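Local coordinates for protein 2-methyl-3-hydroxypyridine-5-carboxylic acid oxygenase (Mesorhizobium loti, PDB 3ALJ) that catalyses the flavin-dependent, oxygen-consuming ring-opening oxidation of 2-methyl-3-hydroxypyridine-5-carboxylic acid, probably as a step in bacterial breakdown of vitamin B6, at residues L182-L191 with F251-L262; V306-E317 with R367-Y375. All coordinates share one frame; numbering follows the deposited sequence.

Contact 1. Residues L182-L191 with F251-L262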
# COMPACT_ATOMS: atom_id res chain seq x y z
N LEU A 182 -1.98 -5.76 -13.17
CA LEU A 182 -2.03 -5.00 -14.42
C LEU A 182 -3.27 -4.11 -14.43
O LEU A 182 -4.28 -4.36 -13.75
CB LEU A 182 -2.22 -5.94 -15.64
CG LEU A 182 -1.32 -7.15 -15.68
CD1 LEU A 182 -1.63 -8.21 -16.70
CD2 LEU A 182 0.07 -6.68 -16.03
N ILE A 183 -3.17 -3.01 -15.22
CA ILE A 183 -4.29 -2.18 -15.62
C ILE A 183 -4.61 -2.44 -17.04
O ILE A 183 -3.70 -2.33 -17.94
CB ILE A 183 -4.03 -0.68 -15.35
CG1 ILE A 183 -3.58 -0.35 -13.91
CG2 ILE A 183 -5.24 0.15 -15.76
CD1 ILE A 183 -4.63 -0.80 -12.79
N VAL A 184 -5.88 -2.76 -17.29
CA VAL A 184 -6.43 -2.93 -18.66
C VAL A 184 -7.71 -2.11 -18.77
O VAL A 184 -8.31 -1.63 -17.81
CB VAL A 184 -6.71 -4.41 -19.02
CG1 VAL A 184 -5.37 -5.17 -18.95
CG2 VAL A 184 -7.70 -5.03 -18.00
N PRO A 185 -8.20 -1.87 -19.99
CA PRO A 185 -9.51 -1.29 -20.17
C PRO A 185 -10.63 -2.13 -19.55
O PRO A 185 -10.48 -3.38 -19.46
CB PRO A 185 -9.66 -1.21 -21.74
CG PRO A 185 -8.33 -1.35 -22.24
CD PRO A 185 -7.56 -2.24 -21.28
N ARG A 186 -11.68 -1.44 -19.08
CA ARG A 186 -12.83 -2.15 -18.52
C ARG A 186 -13.51 -3.15 -19.46
O ARG A 186 -13.99 -4.17 -18.97
CB ARG A 186 -13.85 -1.15 -18.06
CG ARG A 186 -13.38 -0.28 -16.84
CD ARG A 186 -13.45 -1.02 -15.49
NE ARG A 186 -14.73 -1.62 -15.17
CZ ARG A 186 -15.73 -1.01 -14.56
NH1 ARG A 186 -15.72 0.27 -14.14
NH2 ARG A 186 -16.81 -1.74 -14.31
N MET A 187 -13.56 -2.84 -20.77
CA MET A 187 -14.27 -3.68 -21.75
C MET A 187 -15.68 -4.01 -21.27
O MET A 187 -16.13 -5.14 -21.45
CB MET A 187 -13.49 -4.98 -22.03
CG MET A 187 -11.95 -4.80 -22.32
SD MET A 187 -11.71 -3.67 -23.70
CE MET A 187 -12.21 -4.78 -25.11
N LYS A 188 -16.36 -3.04 -20.66
CA LYS A 188 -17.52 -3.46 -19.85
C LYS A 188 -18.61 -4.02 -20.77
O LYS A 188 -19.22 -5.04 -20.39
CB LYS A 188 -18.03 -2.37 -18.89
CG LYS A 188 -19.09 -2.81 -17.82
CD LYS A 188 -19.49 -1.59 -16.98
CE LYS A 188 -20.72 -1.77 -16.21
NZ LYS A 188 -21.07 -0.45 -15.55
N LYS A 189 -18.81 -3.43 -21.96
CA LYS A 189 -19.85 -3.87 -22.89
C LYS A 189 -19.53 -5.32 -23.27
O LYS A 189 -20.44 -6.18 -23.31
CB LYS A 189 -19.87 -2.93 -24.13
CG LYS A 189 -20.69 -3.45 -25.35
CD LYS A 189 -19.78 -3.79 -26.56
CE LYS A 189 -20.53 -4.62 -27.65
NZ LYS A 189 -20.59 -6.06 -27.20
N GLU A 190 -18.26 -5.60 -23.60
CA GLU A 190 -17.85 -6.92 -24.09
C GLU A 190 -17.95 -8.01 -23.01
O GLU A 190 -18.02 -9.16 -23.30
CB GLU A 190 -16.44 -6.87 -24.63
CG GLU A 190 -16.29 -5.99 -25.82
CD GLU A 190 -15.80 -4.58 -25.50
OE1 GLU A 190 -16.16 -3.88 -24.49
OE2 GLU A 190 -14.97 -4.17 -26.32
N LEU A 191 -17.98 -7.60 -21.74
CA LEU A 191 -18.16 -8.58 -20.67
C LEU A 191 -19.63 -9.07 -20.58
O LEU A 191 -19.90 -10.09 -19.95
CB LEU A 191 -17.73 -8.03 -19.30
CG LEU A 191 -16.20 -7.76 -19.25
CD1 LEU A 191 -16.02 -7.20 -17.83
CD2 LEU A 191 -15.31 -8.95 -19.51
N PHE A 251 -15.03 -15.87 -18.85
CA PHE A 251 -15.89 -14.72 -18.78
C PHE A 251 -15.11 -13.37 -18.76
O PHE A 251 -15.72 -12.27 -18.91
CB PHE A 251 -16.82 -14.85 -17.58
CG PHE A 251 -16.10 -15.40 -16.40
CD1 PHE A 251 -16.21 -16.76 -16.11
CD2 PHE A 251 -15.26 -14.60 -15.62
CE1 PHE A 251 -15.43 -17.35 -15.08
CE2 PHE A 251 -14.50 -15.17 -14.59
CZ PHE A 251 -14.55 -16.51 -14.30
N LEU A 252 -13.78 -13.46 -18.51
CA LEU A 252 -12.93 -12.23 -18.63
C LEU A 252 -12.09 -12.18 -19.90
O LEU A 252 -11.23 -11.32 -20.00
CB LEU A 252 -11.95 -12.19 -17.37
CG LEU A 252 -12.62 -11.97 -16.01
CD1 LEU A 252 -11.51 -11.76 -14.94
CD2 LEU A 252 -13.42 -10.71 -16.13
N GLU A 253 -12.36 -13.06 -20.88
CA GLU A 253 -11.53 -13.06 -22.07
C GLU A 253 -11.34 -11.68 -22.72
O GLU A 253 -10.19 -11.38 -23.05
CB GLU A 253 -12.10 -14.05 -23.11
CG GLU A 253 -11.29 -14.03 -24.44
CD GLU A 253 -11.84 -15.14 -25.36
OE1 GLU A 253 -13.03 -15.52 -25.22
OE2 GLU A 253 -11.03 -15.69 -26.15
N PRO A 254 -12.33 -10.80 -22.86
CA PRO A 254 -12.04 -9.47 -23.51
C PRO A 254 -10.92 -8.68 -22.78
O PRO A 254 -9.94 -8.20 -23.40
CB PRO A 254 -13.38 -8.75 -23.46
CG PRO A 254 -14.42 -9.93 -23.38
CD PRO A 254 -13.75 -11.00 -22.53
N CYS A 255 -10.97 -8.71 -21.43
CA CYS A 255 -9.90 -8.07 -20.62
C CYS A 255 -8.61 -8.82 -20.63
O CYS A 255 -7.56 -8.10 -20.64
CB CYS A 255 -10.44 -7.99 -19.17
SG CYS A 255 -11.97 -7.01 -18.99
N LEU A 256 -8.62 -10.15 -20.61
CA LEU A 256 -7.42 -10.93 -20.65
C LEU A 256 -6.66 -10.74 -22.00
O LEU A 256 -5.43 -10.72 -22.01
CB LEU A 256 -7.61 -12.38 -20.33
CG LEU A 256 -8.11 -12.63 -18.87
CD1 LEU A 256 -8.67 -14.07 -18.80
CD2 LEU A 256 -6.97 -12.40 -17.95
N ILE A 257 -7.43 -10.57 -23.09
CA ILE A 257 -6.74 -10.35 -24.37
C ILE A 257 -6.00 -9.03 -24.26
O ILE A 257 -4.85 -8.93 -24.73
CB ILE A 257 -7.81 -10.35 -25.51
CG1 ILE A 257 -8.23 -11.80 -25.77
CG2 ILE A 257 -7.25 -9.66 -26.81
CD1 ILE A 257 -9.48 -11.92 -26.68
N GLU A 258 -6.60 -7.97 -23.65
CA GLU A 258 -5.87 -6.70 -23.47
C GLU A 258 -4.68 -6.89 -22.55
O GLU A 258 -3.57 -6.37 -22.81
CB GLU A 258 -6.73 -5.55 -22.97
CG GLU A 258 -8.00 -5.37 -23.88
CD GLU A 258 -7.60 -5.01 -25.32
OE1 GLU A 258 -6.63 -4.27 -25.49
OE2 GLU A 258 -8.24 -5.58 -26.28
N ALA A 259 -4.82 -7.75 -21.53
CA ALA A 259 -3.68 -7.97 -20.63
C ALA A 259 -2.48 -8.59 -21.22
O ALA A 259 -1.30 -8.31 -20.87
CB ALA A 259 -4.15 -8.82 -19.39
N ALA A 260 -2.77 -9.52 -22.16
CA ALA A 260 -1.72 -10.27 -22.81
C ALA A 260 -0.85 -9.38 -23.74
O ALA A 260 0.28 -9.84 -24.02
CB ALA A 260 -2.35 -11.47 -23.59
N LYS A 261 -1.34 -8.20 -24.09
CA LYS A 261 -0.51 -7.22 -24.90
C LYS A 261 0.57 -6.52 -24.08
O LYS A 261 1.43 -5.83 -24.67
CB LYS A 261 -1.41 -6.17 -25.47
CG LYS A 261 -2.45 -6.80 -26.39
CD LYS A 261 -3.37 -5.73 -26.82
CE LYS A 261 -4.35 -6.31 -27.90
NZ LYS A 261 -5.42 -5.36 -28.14
N LEU A 262 0.52 -6.61 -22.75
CA LEU A 262 1.40 -5.83 -21.89
C LEU A 262 2.72 -6.54 -21.66
O LEU A 262 2.88 -7.50 -20.88
CB LEU A 262 0.67 -5.56 -20.52
CG LEU A 262 -0.64 -4.74 -20.57
CD1 LEU A 262 -1.41 -4.72 -19.21
CD2 LEU A 262 -0.28 -3.29 -20.94
O HOH W 1 -18.28 -12.29 -19.68
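Helix 253-260 packs on the end of strand 170-185, an inner strand of the seven-stranded mixed sheet, with V184 and A259 touching where the two elements come closest. The axes of strand 182-185 and the helix approach to 7.7 Å at 122°, too near for bulky side chains on both sides. A small residue therefore suits the helix: V184 CG1 sits 3.7 Å from A259 CA, and L182 CD1 reaches A259 CB at 3.7 Å. Just beyond the helix, L262 slides past L182 in the opposite direction, its CD1 packing against L182 CB and V184 CG1 and lying 3.5 Å from I183 O. C255 is another slim residue. With SG anti to its carbonyl carbon (chi1 -61°), the sulfur lies 3.5 Å from R186 O and also meets the CB of M187 and CD2 of L191. The puckered ring of P254, in the first turn, packs through CB against E190 CB (3.8 Å) and M187 CB, with CG near E190 O. E258 works mainly through its methylenes: CB meets P185 CD at 3.8 Å, CG faces M187 SD, and the chain bends at chi2 (-62°) to put OE1 3.1 Å from K261 NZ in a salt bridge. Cutting E258 back to an alanine would probably keep the CB contact with P185 but take the CG cover from the M187 sulfur and leave K261 NZ without its carboxylate mate. At the other end, a water donates to both L191 O and F251 O. No direct hydrogen bond crosses between the segments, so the direct contact is van der Waals packing, largely apolar, with that water bridging two carbonyls at the margin.

Contact 2. Residues V306-E317 with R367-Y375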
# COMPACT_ATOMS: atom_id res chain seq x y z
N VAL A 306 -1.31 5.65 7.72
CA VAL A 306 -1.72 5.91 9.17
C VAL A 306 -0.49 6.18 10.00
O VAL A 306 -0.49 7.11 10.79
CB VAL A 306 -2.55 4.76 9.71
CG1 VAL A 306 -2.69 4.84 11.25
CG2 VAL A 306 -3.99 4.86 9.10
N ASN A 307 0.55 5.35 9.88
CA ASN A 307 1.76 5.56 10.73
C ASN A 307 2.50 6.80 10.39
O ASN A 307 2.89 7.51 11.34
CB ASN A 307 2.62 4.29 10.65
CG ASN A 307 1.96 3.06 11.20
OD1 ASN A 307 2.36 1.88 10.85
ND2 ASN A 307 1.01 3.24 11.98
N ALA A 308 2.56 7.18 9.12
CA ALA A 308 3.24 8.41 8.79
C ALA A 308 2.46 9.60 9.30
O ALA A 308 3.01 10.61 9.84
CB ALA A 308 3.44 8.48 7.29
N PHE A 309 1.12 9.57 9.16
CA PHE A 309 0.37 10.70 9.65
C PHE A 309 0.40 10.76 11.14
O PHE A 309 0.51 11.90 11.70
CB PHE A 309 -1.14 10.52 9.16
CG PHE A 309 -1.99 11.76 9.41
CD1 PHE A 309 -1.97 12.80 8.49
CD2 PHE A 309 -2.72 11.83 10.61
CE1 PHE A 309 -2.73 13.95 8.75
CE2 PHE A 309 -3.51 12.98 10.89
CZ PHE A 309 -3.48 14.02 10.00
N SER A 310 0.35 9.62 11.80
CA SER A 310 0.39 9.54 13.27
C SER A 310 1.72 10.08 13.80
O SER A 310 1.75 10.70 14.89
CB SER A 310 0.23 8.12 13.76
OG SER A 310 -1.11 7.69 13.40
N LEU A 311 2.81 9.86 13.09
CA LEU A 311 4.15 10.44 13.47
C LEU A 311 4.00 11.91 13.60
O LEU A 311 4.51 12.55 14.59
CB LEU A 311 5.22 9.99 12.38
CG LEU A 311 6.62 10.56 12.71
CD1 LEU A 311 7.20 10.03 14.00
CD2 LEU A 311 7.50 10.13 11.53
N SER A 312 3.42 12.54 12.59
CA SER A 312 3.21 14.00 12.61
C SER A 312 2.42 14.47 13.81
O SER A 312 2.74 15.53 14.38
CB SER A 312 2.64 14.55 11.26
OG SER A 312 1.22 14.40 11.13
N GLN A 313 1.42 13.69 14.18
CA GLN A 313 0.60 14.04 15.37
C GLN A 313 1.44 14.00 16.63
O GLN A 313 1.39 14.99 17.42
CB GLN A 313 -0.54 13.06 15.51
CG GLN A 313 -1.62 13.16 14.41
CD GLN A 313 -2.64 12.08 14.63
OE1 GLN A 313 -2.35 10.91 14.95
NE2 GLN A 313 -3.90 12.46 14.41
N ASP A 314 2.28 12.99 16.82
CA ASP A 314 3.03 12.92 18.07
C ASP A 314 4.12 13.97 18.12
O ASP A 314 4.48 14.31 19.30
CB ASP A 314 3.59 11.50 18.22
CG ASP A 314 2.64 10.58 18.84
OD1 ASP A 314 2.52 10.69 20.08
OD2 ASP A 314 2.04 9.65 18.24
N LEU A 315 4.54 14.54 16.99
CA LEU A 315 5.57 15.57 16.94
C LEU A 315 4.96 16.91 17.32
O LEU A 315 5.72 17.91 17.41
CB LEU A 315 6.27 15.63 15.56
CG LEU A 315 7.21 14.42 15.45
CD1 LEU A 315 7.47 14.22 13.92
CD2 LEU A 315 8.56 14.70 16.21
N GLU A 316 3.63 16.99 17.58
CA GLU A 316 3.01 18.28 17.95
C GLU A 316 2.82 18.30 19.45
O GLU A 316 2.08 19.22 19.89
CB GLU A 316 1.57 18.40 17.26
CG GLU A 316 1.64 18.66 15.79
CD GLU A 316 2.45 19.92 15.55
OE1 GLU A 316 2.03 21.03 15.98
OE2 GLU A 316 3.56 19.84 14.98
N GLU A 317 3.36 17.37 20.22
CA GLU A 317 3.06 17.35 21.66
C GLU A 317 3.94 18.21 22.55
O GLU A 317 3.75 18.20 23.79
CB GLU A 317 2.97 15.97 22.24
CG GLU A 317 1.95 15.09 21.54
CD GLU A 317 0.56 15.29 22.05
OE1 GLU A 317 0.39 15.84 23.18
OE2 GLU A 317 -0.36 14.86 21.35
N ARG A 367 -11.09 0.12 10.25
CA ARG A 367 -12.00 0.89 11.10
C ARG A 367 -11.36 2.01 11.82
O ARG A 367 -12.06 2.95 12.29
CB ARG A 367 -12.68 -0.06 12.11
CG ARG A 367 -13.71 -0.98 11.41
CD ARG A 367 -14.32 -1.96 12.40
NE ARG A 367 -15.08 -1.14 13.31
CZ ARG A 367 -14.83 -1.04 14.60
NH1 ARG A 367 -13.92 -1.83 15.22
NH2 ARG A 367 -15.53 -0.12 15.24
N TYR A 368 -10.00 1.97 12.03
CA TYR A 368 -9.34 3.00 12.77
C TYR A 368 -9.42 4.33 12.06
O TYR A 368 -9.12 4.45 10.84
CB TYR A 368 -7.84 2.58 12.98
CG TYR A 368 -7.09 3.62 13.79
CD1 TYR A 368 -7.50 3.90 15.14
CD2 TYR A 368 -6.09 4.39 13.21
CE1 TYR A 368 -6.84 4.88 15.87
CE2 TYR A 368 -5.39 5.32 13.96
CZ TYR A 368 -5.83 5.61 15.29
OH TYR A 368 -5.17 6.58 16.04
N ASP A 369 -9.83 5.41 12.78
CA ASP A 369 -9.77 6.77 12.23
C ASP A 369 -8.56 7.49 12.83
O ASP A 369 -8.58 7.87 14.00
CB ASP A 369 -11.03 7.53 12.67
CG ASP A 369 -10.89 8.95 12.30
OD1 ASP A 369 -10.11 9.33 11.43
OD2 ASP A 369 -11.64 9.77 12.85
N PRO A 370 -7.50 7.72 12.06
CA PRO A 370 -6.35 8.38 12.60
C PRO A 370 -6.62 9.83 12.95
O PRO A 370 -5.81 10.39 13.75
CB PRO A 370 -5.33 8.27 11.40
CG PRO A 370 -6.24 8.24 10.20
CD PRO A 370 -7.38 7.37 10.65
N LEU A 371 -7.65 10.52 12.42
CA LEU A 371 -7.82 11.99 12.71
C LEU A 371 -8.36 12.11 14.15
O LEU A 371 -7.84 12.93 14.95
CB LEU A 371 -8.79 12.56 11.67
CG LEU A 371 -8.42 12.33 10.17
CD1 LEU A 371 -9.30 13.27 9.35
CD2 LEU A 371 -6.95 12.70 10.04
N ARG A 372 -9.38 11.33 14.47
CA ARG A 372 -9.97 11.33 15.84
C ARG A 372 -9.35 10.37 16.78
O ARG A 372 -9.62 10.43 18.03
CB ARG A 372 -11.45 10.96 15.83
CG ARG A 372 -12.20 12.09 15.15
CD ARG A 372 -13.69 11.82 15.09
NE ARG A 372 -14.21 11.73 16.43
CZ ARG A 372 -15.03 10.76 16.79
NH1 ARG A 372 -15.44 9.93 15.84
NH2 ARG A 372 -15.51 10.71 18.04
N ARG A 373 -8.51 9.44 16.29
CA ARG A 373 -7.87 8.43 17.12
C ARG A 373 -8.87 7.50 17.80
O ARG A 373 -8.74 7.12 18.97
CB ARG A 373 -6.87 9.06 18.19
CG ARG A 373 -5.94 10.07 17.54
CD ARG A 373 -5.03 10.60 18.67
NE ARG A 373 -4.48 11.84 18.17
CZ ARG A 373 -3.26 12.30 18.57
NH1 ARG A 373 -2.90 13.49 18.07
NH2 ARG A 373 -2.53 11.53 19.42
N VAL A 374 -9.93 7.12 17.06
CA VAL A 374 -10.92 6.11 17.59
C VAL A 374 -11.22 5.15 16.51
O VAL A 374 -10.85 5.45 15.31
CB VAL A 374 -12.26 6.84 17.94
CG1 VAL A 374 -11.98 7.87 19.16
CG2 VAL A 374 -12.87 7.55 16.74
N TYR A 375 -11.89 4.06 16.83
CA TYR A 375 -12.39 3.10 15.82
C TYR A 375 -13.81 3.48 15.47
O TYR A 375 -14.63 3.80 16.41
CB TYR A 375 -12.34 1.69 16.39
CG TYR A 375 -10.94 1.21 16.59
CD1 TYR A 375 -10.20 1.54 17.74
CD2 TYR A 375 -10.30 0.59 15.54
CE1 TYR A 375 -8.87 1.13 17.85
CE2 TYR A 375 -8.98 0.14 15.63
CZ TYR A 375 -8.30 0.36 16.78
OH TYR A 375 -6.98 -0.10 16.96
O HOH W 2 -3.44 8.26 14.77
O HOH W 3 -0.97 15.81 18.56
O HOH W 4 -0.01 12.53 20.05
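Q313 leaves its helix with CG anti to the carbonyl carbon (chi1 -68°) and runs extended beyond it, while R373 comes from the opposite direction on a straight chain, so that amide and guanidinium stack with planes 26° apart. R373 NH1 lies 3.5 Å from Q313 CB, and Q313 NE2 donates to P370 O at 2.9 Å (N-H...O 151°). A glutamine suits this place because its other end accepts: OE1 takes a bond from R331 and one from a water, 2.9 Å away, which also donates to S310 OG and sits 2.7 Å from Y368 OH, in the plane of that ring. The partner of helix 300-314 is a short hairpin, strands 368-369 and 374-375, with a G1 beta bulge at R373 and V374. An Asx turn shapes its loop, L371 N donating to D369 OD1 at 2.9 Å. Apolar contacts continue along the helix: F309 CE2 meets L371 CD2 at 3.6 Å, P370 rests near V306 CG2, and V306 CG1 touches the edge of the Y368 ring at CE2, 3.9 Å away. Towards solvent, E317 OE2 stays 4.4 Å from R373 NH1, and two waters join the charges.

The two contacts lie on opposite sides of the chain's centre, about 39 Å apart between their centres, and share no helix or strand. Both are partly buried, mixing interior residues with exposed ones. Contact 1 joins a helix to the seven-stranded sheet and is the larger, 587 against 394 Å² of buried surface; contact 2 holds a C-terminal hairpin to helix 300-314, which also packs against helices 21-32 and 321-349. Their chemistry also differs. The first relies on apolar packing of strand and loop side chains on A259, C255, P254 and the methylenes of E258, whereas the second adds a direct amide-to-carbonyl bond and several bridging waters. Both stand back from the flavin, the side chain of V306 about 10 Å and that of I183 about 11 Å from the FAD.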